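Local coordinates for protein cellulase (Bacteroides salanitronis, PDB 6WQY) that probably hydrolyses internal beta-1,4-glucosidic bonds of cellulose and related glucans, this chain being the family 5 glycoside hydrolase domain of a longer protein, at residues Gln268-Thr272 / Gly282-Val287. Residues are numbered along the deposited sequence; the frame is centred on the assembly and turned at random.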
loop_
_atom_site.group_PDB
_atom_site.type_symbol
_atom_site.label_atom_id
_atom_site.label_comp_id
_atom_site.label_asym_id
_atom_site.label_seq_id
_atom_site.Cartn_x
_atom_site.Cartn_y
_atom_site.Cartn_z
ATOM N N GLN A 268 -12.315 0.060 22.492
ATOM C CA GLN A 268 -13.533 -0.459 21.870
ATOM C C GLN A 268 -13.900 0.389 20.660
ATOM O O GLN A 268 -13.407 1.509 20.488
ATOM C CB GLN A 268 -14.688 -0.514 22.884
ATOM C CG GLN A 268 -14.298 -1.271 24.139
ATOM C CD GLN A 268 -15.464 -1.559 25.076
ATOM O OE1 GLN A 268 -16.593 -1.097 24.866
ATOM N NE2 GLN A 268 -15.187 -2.318 26.119
ATOM N N TRP A 269 -14.751 -0.171 19.799
ATOM C CA TRP A 269 -15.095 0.445 18.528
ATOM C C TRP A 269 -16.479 -0.010 18.091
ATOM O O TRP A 269 -16.890 -1.138 18.363
ATOM C CB TRP A 269 -14.076 0.044 17.442
ATOM C CG TRP A 269 -14.319 0.674 16.122
ATOM C CD1 TRP A 269 -13.887 1.908 15.728
ATOM C CD2 TRP A 269 -15.046 0.121 15.009
ATOM N NE1 TRP A 269 -14.312 2.161 14.447
ATOM C CE2 TRP A 269 -15.028 1.091 13.984
ATOM C CE3 TRP A 269 -15.698 -1.094 14.774
ATOM C CZ2 TRP A 269 -15.627 0.881 12.743
ATOM C CZ3 TRP A 269 -16.293 -1.291 13.544
ATOM C CH2 TRP A 269 -16.246 -0.312 12.542
ATOM N N GLY A 270 -17.192 0.874 17.406
ATOM C CA GLY A 270 -18.444 0.515 16.776
ATOM C C GLY A 270 -19.659 0.711 17.658
ATOM O O GLY A 270 -19.596 1.255 18.759
ATOM N N HIS A 271 -20.793 0.214 17.159
ATOM C CA HIS A 271 -22.082 0.518 17.773
ATOM C C HIS A 271 -22.165 0.062 19.222
ATOM O O HIS A 271 -22.892 0.674 20.015
ATOM C CB HIS A 271 -23.242 -0.202 17.063
ATOM C CG HIS A 271 -23.395 0.116 15.612
ATOM N ND1 HIS A 271 -23.341 1.398 15.112
ATOM C CD2 HIS A 271 -23.651 -0.692 14.555
ATOM C CE1 HIS A 271 -23.534 1.363 13.804
ATOM N NE2 HIS A 271 -23.721 0.108 13.441
ATOM N N THR A 272 -21.516 -1.043 19.570
ATOM C CA THR A 272 -21.670 -1.598 20.910
ATOM C C THR A 272 -20.638 -1.066 21.895
ATOM O O THR A 272 -20.702 -1.406 23.080
ATOM C CB THR A 272 -21.623 -3.138 20.909
ATOM O OG1 THR A 272 -20.267 -3.587 20.835
ATOM C CG2 THR A 272 -22.436 -3.707 19.765
ATOM N N GLY A 282 -15.530 7.839 13.662
ATOM C CA GLY A 282 -14.901 6.783 12.892
ATOM C C GLY A 282 -15.496 5.400 13.029
ATOM O O GLY A 282 -14.784 4.411 12.822
ATOM N N ASP A 283 -16.779 5.304 13.368
ATOM C CA ASP A 283 -17.452 4.011 13.505
ATOM C C ASP A 283 -17.936 3.490 12.160
ATOM O O ASP A 283 -17.410 3.893 11.115
ATOM C CB ASP A 283 -18.531 4.132 14.586
ATOM C CG ASP A 283 -17.917 4.392 15.955
ATOM O OD1 ASP A 283 -17.024 3.624 16.363
ATOM O OD2 ASP A 283 -18.334 5.375 16.613
ATOM N N GLU A 284 -18.894 2.566 12.175
ATOM C CA GLU A 284 -19.258 1.836 10.967
ATOM C C GLU A 284 -19.652 2.757 9.823
ATOM O O GLU A 284 -19.324 2.480 8.659
ATOM C CB GLU A 284 -20.431 0.893 11.272
ATOM C CG GLU A 284 -20.111 -0.275 12.205
ATOM C CD GLU A 284 -20.238 0.031 13.691
ATOM O OE1 GLU A 284 -20.230 1.221 14.095
ATOM O OE2 GLU A 284 -20.363 -0.955 14.477
ATOM N N ASP A 285 -20.387 3.833 10.131
ATOM C CA ASP A 285 -20.859 4.743 9.095
ATOM C C ASP A 285 -19.710 5.485 8.427
ATOM O O ASP A 285 -19.842 5.916 7.271
ATOM C CB ASP A 285 -21.867 5.732 9.679
ATOM C CG ASP A 285 -21.306 6.524 10.846
ATOM O OD1 ASP A 285 -20.727 5.907 11.763
ATOM O OD2 ASP A 285 -21.451 7.766 10.847
ATOM N N ASN A 286 -18.588 5.676 9.126
ATOM C CA ASN A 286 -17.420 6.262 8.482
ATOM C C ASN A 286 -16.788 5.286 7.495
ATOM O O ASN A 286 -16.329 5.693 6.419
ATOM C CB ASN A 286 -16.389 6.723 9.508
ATOM C CG ASN A 286 -15.222 7.432 8.856
ATOM O OD1 ASN A 286 -15.384 8.542 8.327
ATOM N ND2 ASN A 286 -14.057 6.805 8.863
ATOM N N VAL A 287 -16.729 4.001 7.847
ATOM C CA VAL A 287 -16.177 3.017 6.925
ATOM C C VAL A 287 -16.969 3.009 5.625
ATOM O O VAL A 287 -16.416 3.144 4.524
ATOM C CB VAL A 287 -16.166 1.618 7.567
ATOM C CG1 VAL A 287 -15.601 0.604 6.573
ATOM C CG2 VAL A 287 -15.383 1.595 8.858
#
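G270 and D283 bring the two backbones together, their CA atoms 4.9 Å apart, where the irregular loop 268-272 passes the first turn of helix 284-299. D283 holds the N-cap position, and N286 N donates to D283 O at 2.9 Å. Its carboxylate turns to the loop instead: G270 N donates to D283 OD1 at 2.9 Å from above the carboxylate plane, and OD1 lies over one face of the W269 indole, while OD2 pairs with K278. The indole, swung to the side of its own carbonyl carbon (chi1 -178°), extends across to the turn, where W269 NE1 donates to G282 O at 2.8 Å; this oxygen lies close to the indole plane, whereas NE1 approaches from above the carbonyl plane. W269 CZ2 meets V287 CG2 at 4.0 Å. E284 is bent at chi2 (87°), and H271 N donates to the syn lone pair of E284 OE2 at 3.0 Å; Y326 OH is a second partner of this oxygen. The carboxylate stacks on the imidazole of H271, planes 14° apart. A leucine replacing W269 would probably leave G282 O without its indole donor and open a gap beside V287 and D283 OD1. The arrangement clasps the loop to the N-terminal end of a peripheral helix of the (beta/alpha)8 TIM barrel, just before strand 305-310.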